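Local coordinates for GDSL-like Lipase/Acylhydrolase family protein (PDB 4K7J), which probably removes O-acetyl groups from the peptidoglycan of Neisseria meningitidis, as a serine esterase of the SGNH (GDSL-like) hydrolase family, at residues T238-T249 against L277-P288; W266-R274 against M311-T321. All coordinates share one frame; numbering follows the deposited sequence.

Contact 1 pairs strands 242-246 and 281-286 inside the six-stranded mixed sheet of the SGNH hydrolase domain, an alpha/beta fold; contact 2 joins helices 259-276 and 305-318, which both pack on the sheet face carrying Ile-282 and Ile-284. Their centres lie about 10 Å apart. Along the chain the segments alternate, strand, helix, strand, helix, so helix 259-276 links the two strands of contact 1 and strand 281-286 leads toward helix 305-318. Gln-312 of contact 2 ties the layers together: its amide probably bonds to backbone at the C-terminal end of both strands, where Thr-249 lies close to a bound acetate.

Contact 1: residues T238-T249 against L277-P288; sequences TGADLVILSYGT and LPAAGILIIGAP
Val-243 and Leu-283 lie at the middle of a parallel strand pair, the two strands of a beta-alpha-beta crossover in the SGNH hydrolase sheet. Five N-H...O bonds knit strands 242-246 and 281-286, from Gly-281 N to Asp-241 O (2.8 Å) through to Ile-285 N to Leu-245 O (2.9 Å, 174° at the hydrogen). The packing is tight on the face of Ile-244 and Leu-283, whose side chains run side by side in the same direction. With CG1 of Ile-244 beside the backbone N (chi1 -55°), its CG2 methyl is left anti to that N and meets Ile-285 CD1, 3.6 Å away; its Leu-242 neighbour on this face presses CD1 on the Gly-281 peptide. On the other face of the sheet, Leu-245 CD1 stands looser, 4.3 Å from Ile-284 CG1. At the N-terminal end the contact opens to solvent in the type I turn from Leu-277 to Ala-280. Leu-277 CD1 reaches back to Ala-240 CB (3.9 Å), while a water bridges Ala-279 O and Asp-241 OD1; the other carboxylate oxygen makes a salt bridge with Lys-42. Beyond the last direct backbone bond the chains stay close, but a water takes over, accepting from Tyr-247 N between Leu-245 O and Ile-285 O. Thr-249 OG1, also bonded to His-63, is linked by one more water to Pro-288 O and sits 3.7 Å from Pro-288 CD.

Contact 2: residues W266-R274 against M311-T321; sequences WLDTVRQIR and MQRRVARQGQT
Trp-266 and Met-311 make the aromatic part of the contact. Met-311 CE sits over one face of the indole, 3.8 Å from the centroid of the five-membered ring and only 8° off its normal, a CH-pi contact; SD stands further above the same ring, completing a Met-aromatic pair. The bend at the end of the methionine chain (chi3 75°) turns this methyl down on the ring. Gln-312 meets the far end of the indole, NE2 lying 3.5 Å from Trp-266 CH2 with the amide and ring planes almost perpendicular. That amide is anchored at both polar ends, OE1 by Ala-287 N and NE2 by Tyr-247 O. Apolar contacts continue along the helices. Val-315 is wedged between successive turns, CG2 against Trp-266 CB (3.7 Å) and CG1 against Val-270 CG2 (3.9 Å), while Leu-267 CD2 touches Gln-318 CB and the Val-315 carbonyl oxygen. The helices, 9.8 Å apart at their closest and crossing at -37°, are two of the layer that covers one face of the central sheet in this alpha/beta fold, with Val-270 resting on Ile-282 and Val-315 on Ile-284. Polar contacts gather where helix 305-318 ends in a Schellman motif at Gln-320. There Gly-319, lacking a side chain, lets Val-270 CG1 come close, and its carbonyl oxygen takes two bonds side-on from Arg-274: NE at 3.2 Å and NH2 at 3.0 Å. The oxygen lies nearly in the guanidinium plane, and Thr-321 CG2 packs 3.8 Å from the same NH2.

Contact 1: residues T238-T249 against L277-P288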
loop_
_atom_site.group_PDB
_atom_site.type_symbol
_atom_site.label_atom_id
_atom_site.label_comp_id
_atom_site.label_asym_id
_atom_site.label_seq_id
_atom_site.Cartn_x
_atom_site.Cartn_y
_atom_site.Cartn_z
ATOM N N THR A 238 -11.383 -2.257 -3.622
ATOM C CA THR A 238 -10.399 -1.167 -3.717
ATOM C C THR A 238 -10.306 -0.677 -5.150
ATOM O O THR A 238 -9.906 0.465 -5.409
ATOM C CB THR A 238 -8.970 -1.602 -3.313
ATOM O OG1 THR A 238 -8.562 -2.720 -4.111
ATOM C CG2 THR A 238 -8.892 -1.973 -1.844
ATOM N N GLY A 239 -10.655 -1.554 -6.086
ATOM C CA GLY A 239 -10.520 -1.238 -7.494
ATOM C C GLY A 239 -9.083 -1.303 -7.991
ATOM O O GLY A 239 -8.800 -0.837 -9.090
ATOM N N ALA A 240 -8.182 -1.877 -7.188
ATOM C CA ALA A 240 -6.758 -1.941 -7.540
ATOM C C ALA A 240 -6.521 -2.646 -8.872
ATOM O O ALA A 240 -7.029 -3.741 -9.109
ATOM C CB ALA A 240 -5.960 -2.630 -6.444
ATOM N N ASP A 241 -5.723 -2.021 -9.729
ATOM C CA ASP A 241 -5.373 -2.620 -11.009
ATOM C C ASP A 241 -3.982 -3.231 -10.970
ATOM O O ASP A 241 -3.627 -4.046 -11.824
ATOM C CB ASP A 241 -5.470 -1.566 -12.116
ATOM C CG ASP A 241 -6.880 -1.033 -12.264
ATOM O OD1 ASP A 241 -7.820 -1.852 -12.386
ATOM O OD2 ASP A 241 -7.052 0.192 -12.207
ATOM N N LEU A 242 -3.196 -2.823 -9.978
ATOM C CA LEU A 242 -1.893 -3.432 -9.712
ATOM C C LEU A 242 -1.699 -3.491 -8.199
ATOM O O LEU A 242 -1.781 -2.469 -7.527
ATOM C CB LEU A 242 -0.759 -2.619 -10.366
ATOM C CG LEU A 242 0.682 -3.013 -10.003
ATOM C CD1 LEU A 242 1.032 -4.445 -10.452
ATOM C CD2 LEU A 242 1.695 -2.020 -10.567
ATOM N N VAL A 243 -1.470 -4.685 -7.668
ATOM C CA VAL A 243 -1.252 -4.859 -6.237
ATOM C C VAL A 243 0.229 -5.101 -5.994
ATOM O O VAL A 243 0.804 -6.057 -6.523
ATOM C CB VAL A 243 -2.041 -6.059 -5.688
ATOM C CG1 VAL A 243 -1.708 -6.301 -4.197
ATOM C CG2 VAL A 243 -3.530 -5.852 -5.889
ATOM N N ILE A 244 0.850 -4.231 -5.208
ATOM C CA ILE A 244 2.249 -4.405 -4.853
ATOM C C ILE A 244 2.337 -4.918 -3.430
ATOM O O ILE A 244 1.828 -4.284 -2.488
ATOM C CB ILE A 244 3.043 -3.084 -4.956
ATOM C CG1 ILE A 244 2.897 -2.487 -6.355
ATOM C CG2 ILE A 244 4.513 -3.311 -4.593
ATOM C CD1 ILE A 244 3.710 -1.203 -6.594
ATOM N N LEU A 245 2.970 -6.072 -3.272
ATOM C CA LEU A 245 3.215 -6.632 -1.946
ATOM C C LEU A 245 4.669 -6.377 -1.577
ATOM O O LEU A 245 5.592 -6.828 -2.269
ATOM C CB LEU A 245 2.932 -8.135 -1.941
ATOM C CG LEU A 245 1.517 -8.560 -2.318
ATOM C CD1 LEU A 245 1.460 -10.072 -2.518
ATOM C CD2 LEU A 245 0.493 -8.115 -1.268
ATOM N N SER A 246 4.882 -5.633 -0.502
ATOM C CA SER A 246 6.243 -5.294 -0.093
ATOM C C SER A 246 6.492 -5.706 1.359
ATOM O O SER A 246 6.301 -4.918 2.278
ATOM C CB SER A 246 6.511 -3.791 -0.307
ATOM O OG SER A 246 7.818 -3.424 0.118
ATOM N N TYR A 247 6.901 -6.959 1.556
ATOM C CA TYR A 247 7.210 -7.476 2.875
ATOM C C TYR A 247 8.558 -8.177 2.796
ATOM O O TYR A 247 9.227 -8.112 1.778
ATOM C CB TYR A 247 6.140 -8.465 3.341
ATOM C CG TYR A 247 4.744 -7.882 3.569
ATOM C CD1 TYR A 247 4.384 -7.343 4.798
ATOM C CD2 TYR A 247 3.782 -7.926 2.568
ATOM C CE1 TYR A 247 3.113 -6.841 5.018
ATOM C CE2 TYR A 247 2.501 -7.429 2.773
ATOM C CZ TYR A 247 2.170 -6.890 4.001
ATOM O OH TYR A 247 0.901 -6.395 4.211
ATOM N N GLY A 248 8.964 -8.847 3.864
ATOM C CA GLY A 248 10.177 -9.646 3.799
ATOM C C GLY A 248 11.178 -9.281 4.864
ATOM O O GLY A 248 11.829 -10.151 5.432
ATOM N N THR A 249 11.288 -7.988 5.146
ATOM C CA THR A 249 12.246 -7.509 6.140
ATOM C C THR A 249 11.976 -8.074 7.529
ATOM O O THR A 249 12.883 -8.549 8.200
ATOM C CB THR A 249 12.262 -5.978 6.185
ATOM O OG1 THR A 249 12.700 -5.476 4.915
ATOM C CG2 THR A 249 13.195 -5.473 7.268
ATOM N N LEU A 277 -9.442 -10.089 -7.355
ATOM C CA LEU A 277 -9.263 -9.063 -8.384
ATOM C C LEU A 277 -8.688 -9.709 -9.651
ATOM O O LEU A 277 -7.476 -9.659 -9.889
ATOM C CB LEU A 277 -8.328 -7.954 -7.887
ATOM C CG LEU A 277 -8.772 -6.987 -6.785
ATOM C CD1 LEU A 277 -7.565 -6.201 -6.290
ATOM C CD2 LEU A 277 -9.843 -6.044 -7.313
ATOM N N PRO A 278 -9.559 -10.329 -10.467
ATOM C CA PRO A 278 -9.106 -11.117 -11.623
ATOM C C PRO A 278 -8.382 -10.291 -12.685
ATOM O O PRO A 278 -7.580 -10.843 -13.435
ATOM C CB PRO A 278 -10.407 -11.692 -12.202
ATOM C CG PRO A 278 -11.447 -11.480 -11.147
ATOM C CD PRO A 278 -11.025 -10.272 -10.379
ATOM N N ALA A 279 -8.645 -8.993 -12.750
ATOM C CA ALA A 279 -8.022 -8.162 -13.772
ATOM C C ALA A 279 -6.746 -7.454 -13.289
ATOM O O ALA A 279 -6.106 -6.735 -14.060
ATOM C CB ALA A 279 -9.030 -7.142 -14.314
ATOM N N ALA A 280 -6.368 -7.655 -12.025
ATOM C CA ALA A 280 -5.230 -6.922 -11.469
ATOM C C ALA A 280 -3.879 -7.582 -11.752
ATOM O O ALA A 280 -3.775 -8.803 -11.819
ATOM C CB ALA A 280 -5.404 -6.710 -9.960
ATOM N N GLY A 281 -2.847 -6.763 -11.907
ATOM C CA GLY A 281 -1.486 -7.262 -11.903
ATOM C C GLY A 281 -1.013 -7.406 -10.468
ATOM O O GLY A 281 -1.566 -6.777 -9.568
ATOM N N ILE A 282 -0.010 -8.249 -10.250
ATOM C CA ILE A 282 0.600 -8.401 -8.934
ATOM C C ILE A 282 2.123 -8.257 -9.031
ATOM O O ILE A 282 2.760 -8.858 -9.902
ATOM C CB ILE A 282 0.265 -9.761 -8.324
ATOM C CG1 ILE A 282 -1.251 -9.946 -8.222
ATOM C CG2 ILE A 282 0.894 -9.889 -6.961
ATOM C CD1 ILE A 282 -1.646 -11.302 -7.733
ATOM N N LEU A 283 2.703 -7.452 -8.146
ATOM C CA LEU A 283 4.150 -7.277 -8.096
ATOM C C LEU A 283 4.654 -7.589 -6.697
ATOM O O LEU A 283 4.189 -6.999 -5.718
ATOM C CB LEU A 283 4.535 -5.843 -8.445
ATOM C CG LEU A 283 6.009 -5.524 -8.128
ATOM C CD1 LEU A 283 6.932 -6.166 -9.145
ATOM C CD2 LEU A 283 6.282 -4.035 -8.025
ATOM N N ILE A 284 5.590 -8.523 -6.599
ATOM C CA ILE A 284 6.223 -8.833 -5.320
ATOM C C ILE A 284 7.576 -8.129 -5.216
ATOM O O ILE A 284 8.466 -8.322 -6.059
ATOM C CB ILE A 284 6.375 -10.351 -5.121
ATOM C CG1 ILE A 284 4.992 -10.966 -4.870
ATOM C CG2 ILE A 284 7.331 -10.653 -3.973
ATOM C CD1 ILE A 284 4.971 -12.471 -4.793
ATOM N N ILE A 285 7.713 -7.292 -4.195
ATOM C CA ILE A 285 8.962 -6.595 -3.934
ATOM C C ILE A 285 9.839 -7.431 -3.001
ATOM O O ILE A 285 9.547 -7.562 -1.814
ATOM C CB ILE A 285 8.713 -5.211 -3.331
ATOM C CG1 ILE A 285 8.050 -4.310 -4.376
ATOM C CG2 ILE A 285 10.035 -4.587 -2.878
ATOM C CD1 ILE A 285 8.044 -2.846 -4.006
ATOM N N GLY A 286 10.893 -8.029 -3.553
ATOM C CA GLY A 286 11.814 -8.811 -2.747
ATOM C C GLY A 286 12.445 -7.931 -1.687
ATOM O O GLY A 286 12.720 -6.760 -1.944
ATOM N N ALA A 287 12.653 -8.478 -0.493
ATOM C CA ALA A 287 13.195 -7.698 0.609
ATOM C C ALA A 287 14.548 -7.050 0.256
ATOM O O ALA A 287 15.373 -7.661 -0.437
ATOM C CB ALA A 287 13.323 -8.562 1.842
ATOM N N PRO A 288 14.773 -5.807 0.726
ATOM C CA PRO A 288 16.094 -5.188 0.572
ATOM C C PRO A 288 17.094 -5.895 1.465
ATOM O O PRO A 288 16.684 -6.656 2.338
ATOM C CB PRO A 288 15.873 -3.759 1.089
ATOM C CG PRO A 288 14.733 -3.880 2.064
ATOM C CD PRO A 288 13.833 -4.935 1.461
HETATM O O HOH W 1 -7.001 -4.081 -14.654
HETATM O O HOH W 2 7.090 -8.596 -0.652
HETATM O O HOH W 3 14.978 -6.624 4.498
#

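Contact 2: residues W266-R274 against M311-T321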
loop_
_atom_site.group_PDB
_atom_site.type_symbol
_atom_site.label_atom_id
_atom_site.label_comp_id
_atom_site.label_asym_id
_atom_site.label_seq_id
_atom_site.Cartn_x
_atom_site.Cartn_y
_atom_site.Cartn_z
ATOM N N TRP A 266 2.082 -17.660 1.448
ATOM C CA TRP A 266 2.284 -16.626 0.437
ATOM C C TRP A 266 1.586 -17.003 -0.869
ATOM O O TRP A 266 0.864 -16.194 -1.452
ATOM C CB TRP A 266 3.781 -16.385 0.205
ATOM C CG TRP A 266 4.384 -15.396 1.158
ATOM C CD1 TRP A 266 4.471 -15.502 2.521
ATOM C CD2 TRP A 266 4.997 -14.149 0.813
ATOM N NE1 TRP A 266 5.093 -14.386 3.040
ATOM C CE2 TRP A 266 5.418 -13.541 2.012
ATOM C CE3 TRP A 266 5.209 -13.475 -0.397
ATOM C CZ2 TRP A 266 6.056 -12.296 2.035
ATOM C CZ3 TRP A 266 5.845 -12.242 -0.368
ATOM C CH2 TRP A 266 6.257 -11.669 0.839
ATOM N N LEU A 267 1.794 -18.232 -1.330
ATOM C CA LEU A 267 1.109 -18.703 -2.537
ATOM C C LEU A 267 -0.409 -18.621 -2.391
ATOM O O LEU A 267 -1.094 -18.193 -3.303
ATOM C CB LEU A 267 1.523 -20.142 -2.857
ATOM C CG LEU A 267 2.971 -20.230 -3.339
ATOM C CD1 LEU A 267 3.557 -21.629 -3.146
ATOM C CD2 LEU A 267 3.047 -19.792 -4.799
ATOM N N ASP A 268 -0.924 -19.048 -1.239
ATOM C CA ASP A 268 -2.351 -18.925 -0.942
ATOM C C ASP A 268 -2.835 -17.480 -1.054
ATOM O O ASP A 268 -3.892 -17.217 -1.628
ATOM C CB ASP A 268 -2.675 -19.448 0.458
ATOM C CG ASP A 268 -2.554 -20.955 0.562
ATOM O OD1 ASP A 268 -2.465 -21.628 -0.494
ATOM O OD2 ASP A 268 -2.554 -21.466 1.707
ATOM N N THR A 269 -2.063 -16.552 -0.494
ATOM C CA THR A 269 -2.422 -15.146 -0.520
ATOM C C THR A 269 -2.474 -14.600 -1.946
ATOM O O THR A 269 -3.396 -13.862 -2.295
ATOM C CB THR A 269 -1.470 -14.288 0.351
ATOM O OG1 THR A 269 -1.382 -14.844 1.668
ATOM C CG2 THR A 269 -1.987 -12.867 0.456
ATOM N N VAL A 270 -1.492 -14.963 -2.773
ATOM C CA VAL A 270 -1.487 -14.542 -4.178
ATOM C C VAL A 270 -2.705 -15.098 -4.922
ATOM O O VAL A 270 -3.368 -14.383 -5.667
ATOM C CB VAL A 270 -0.183 -14.955 -4.901
ATOM C CG1 VAL A 270 -0.294 -14.707 -6.404
ATOM C CG2 VAL A 270 1.021 -14.194 -4.324
ATOM N N ARG A 271 -2.988 -16.378 -4.703
ATOM C CA ARG A 271 -4.172 -17.025 -5.264
ATOM C C ARG A 271 -5.430 -16.242 -4.899
ATOM O O ARG A 271 -6.265 -15.912 -5.757
ATOM C CB ARG A 271 -4.283 -18.448 -4.709
ATOM C CG ARG A 271 -5.025 -19.413 -5.604
ATOM C CD ARG A 271 -5.509 -20.657 -4.845
ATOM N NE ARG A 271 -4.631 -21.085 -3.750
ATOM C CZ ARG A 271 -3.401 -21.584 -3.901
ATOM N NH1 ARG A 271 -2.861 -21.699 -5.109
ATOM N NH2 ARG A 271 -2.696 -21.953 -2.833
ATOM N N GLN A 272 -5.555 -15.929 -3.615
ATOM C CA GLN A 272 -6.704 -15.179 -3.139
ATOM C C GLN A 272 -6.823 -13.782 -3.734
ATOM O O GLN A 272 -7.930 -13.341 -4.067
ATOM C CB GLN A 272 -6.731 -15.166 -1.619
ATOM C CG GLN A 272 -7.081 -16.539 -1.071
ATOM C CD GLN A 272 -6.876 -16.647 0.415
ATOM O OE1 GLN A 272 -7.207 -15.733 1.169
ATOM N NE2 GLN A 272 -6.316 -17.770 0.851
ATOM N N ILE A 273 -5.693 -13.097 -3.892
ATOM C CA ILE A 273 -5.693 -11.801 -4.556
ATOM C C ILE A 273 -6.217 -11.926 -5.990
ATOM O O ILE A 273 -7.029 -11.116 -6.440
ATOM C CB ILE A 273 -4.273 -11.161 -4.570
ATOM C CG1 ILE A 273 -3.860 -10.736 -3.153
ATOM C CG2 ILE A 273 -4.230 -9.982 -5.526
ATOM C CD1 ILE A 273 -2.362 -10.402 -3.010
ATOM N N ARG A 274 -5.762 -12.955 -6.698
ATOM C CA ARG A 274 -6.195 -13.178 -8.082
ATOM C C ARG A 274 -7.681 -13.491 -8.173
ATOM O O ARG A 274 -8.365 -12.976 -9.048
ATOM C CB ARG A 274 -5.390 -14.297 -8.738
ATOM C CG ARG A 274 -3.929 -13.959 -8.957
ATOM C CD ARG A 274 -3.322 -14.865 -10.016
ATOM N NE ARG A 274 -1.928 -14.520 -10.289
ATOM C CZ ARG A 274 -1.556 -13.425 -10.945
ATOM N NH1 ARG A 274 -2.481 -12.574 -11.380
ATOM N NH2 ARG A 274 -0.266 -13.174 -11.166
ATOM N N MET A 311 12.481 -17.328 -1.176
ATOM C CA MET A 311 11.100 -17.762 -1.125
ATOM C C MET A 311 10.234 -16.786 -1.907
ATOM O O MET A 311 9.371 -17.202 -2.685
ATOM C CB MET A 311 10.601 -17.843 0.317
ATOM C CG MET A 311 9.106 -18.118 0.387
ATOM S SD MET A 311 8.433 -17.635 1.970
ATOM C CE MET A 311 8.432 -15.855 1.755
ATOM N N GLN A 312 10.478 -15.489 -1.711
ATOM C CA GLN A 312 9.673 -14.464 -2.381
ATOM C C GLN A 312 9.714 -14.601 -3.891
ATOM O O GLN A 312 8.683 -14.476 -4.563
ATOM C CB GLN A 312 10.126 -13.060 -1.987
ATOM C CG GLN A 312 9.894 -12.721 -0.527
ATOM C CD GLN A 312 10.353 -11.317 -0.179
ATOM O OE1 GLN A 312 11.541 -11.041 -0.142
ATOM N NE2 GLN A 312 9.403 -10.420 0.062
ATOM N N ARG A 313 10.905 -14.838 -4.432
ATOM C CA ARG A 313 11.035 -15.021 -5.868
ATOM C C ARG A 313 10.345 -16.296 -6.370
ATOM O O ARG A 313 9.680 -16.269 -7.394
ATOM C CB ARG A 313 12.503 -14.970 -6.313
ATOM C CG ARG A 313 12.638 -14.958 -7.814
ATOM C CD ARG A 313 14.050 -15.272 -8.250
ATOM N NE ARG A 313 14.938 -14.131 -8.079
ATOM C CZ ARG A 313 15.043 -13.132 -8.950
ATOM N NH1 ARG A 313 14.309 -13.128 -10.054
ATOM N NH2 ARG A 313 15.879 -12.132 -8.713
ATOM N N ARG A 314 10.474 -17.401 -5.642
ATOM C CA ARG A 314 9.741 -18.623 -6.003
ATOM C C ARG A 314 8.227 -18.396 -6.026
ATOM O O ARG A 314 7.528 -18.875 -6.918
ATOM C CB ARG A 314 10.045 -19.758 -5.024
ATOM C CG ARG A 314 11.416 -20.376 -5.153
ATOM C CD ARG A 314 11.476 -21.728 -4.420
ATOM N NE ARG A 314 11.257 -21.634 -2.974
ATOM C CZ ARG A 314 12.189 -21.250 -2.112
ATOM N NH1 ARG A 314 13.394 -20.917 -2.549
ATOM N NH2 ARG A 314 11.925 -21.196 -0.819
ATOM N N VAL A 315 7.720 -17.665 -5.037
ATOM C CA VAL A 315 6.286 -17.351 -4.991
ATOM C C VAL A 315 5.858 -16.551 -6.218
ATOM O O VAL A 315 4.828 -16.851 -6.845
ATOM C CB VAL A 315 5.908 -16.570 -3.709
ATOM C CG1 VAL A 315 4.494 -15.993 -3.827
ATOM C CG2 VAL A 315 6.029 -17.471 -2.488
ATOM N N ALA A 316 6.655 -15.535 -6.556
ATOM C CA ALA A 316 6.433 -14.745 -7.773
ATOM C C ALA A 316 6.305 -15.612 -9.030
ATOM O O ALA A 316 5.385 -15.432 -9.846
ATOM C CB ALA A 316 7.561 -13.737 -7.952
ATOM N N ARG A 317 7.233 -16.550 -9.190
ATOM C CA ARG A 317 7.265 -17.378 -10.398
ATOM C C ARG A 317 6.107 -18.348 -10.422
ATOM O O ARG A 317 5.427 -18.490 -11.437
ATOM C CB ARG A 317 8.587 -18.150 -10.499
ATOM C CG ARG A 317 8.672 -18.984 -11.771
ATOM C CD ARG A 317 10.059 -19.567 -11.975
ATOM N NE ARG A 317 10.090 -20.499 -13.102
ATOM C CZ ARG A 317 11.158 -21.216 -13.435
ATOM N NH1 ARG A 317 12.283 -21.078 -12.746
ATOM N NH2 ARG A 317 11.106 -22.061 -14.460
ATOM N N GLN A 318 5.874 -19.019 -9.303
ATOM C CA GLN A 318 4.786 -19.982 -9.230
ATOM C C GLN A 318 3.427 -19.291 -9.310
ATOM O O GLN A 318 2.493 -19.833 -9.882
ATOM C CB GLN A 318 4.923 -20.877 -7.988
ATOM C CG GLN A 318 5.995 -21.961 -8.177
ATOM C CD GLN A 318 6.434 -22.632 -6.888
ATOM O OE1 GLN A 318 5.655 -22.775 -5.942
ATOM N NE2 GLN A 318 7.692 -23.067 -6.854
ATOM N N GLY A 319 3.329 -18.079 -8.776
ATOM C CA GLY A 319 2.082 -17.322 -8.869
ATOM C C GLY A 319 1.969 -16.502 -10.142
ATOM O O GLY A 319 0.989 -15.778 -10.338
ATOM N N GLN A 320 2.973 -16.621 -11.007
ATOM C CA GLN A 320 3.054 -15.855 -12.257
ATOM C C GLN A 320 2.920 -14.353 -12.084
ATOM O O GLN A 320 2.258 -13.682 -12.880
ATOM C CB GLN A 320 2.025 -16.355 -13.274
ATOM C CG GLN A 320 2.297 -17.785 -13.733
ATOM C CD GLN A 320 1.124 -18.386 -14.485
ATOM O OE1 GLN A 320 0.238 -17.672 -14.950
ATOM N NE2 GLN A 320 1.110 -19.708 -14.595
ATOM N N THR A 321 3.563 -13.824 -11.053
ATOM C CA THR A 321 3.516 -12.397 -10.787
ATOM C C THR A 321 4.794 -11.742 -11.303
ATOM O O THR A 321 5.667 -12.412 -11.859
ATOM C CB THR A 321 3.397 -12.128 -9.274
ATOM O OG1 THR A 321 4.700 -12.148 -8.684
ATOM C CG2 THR A 321 2.548 -13.203 -8.617
#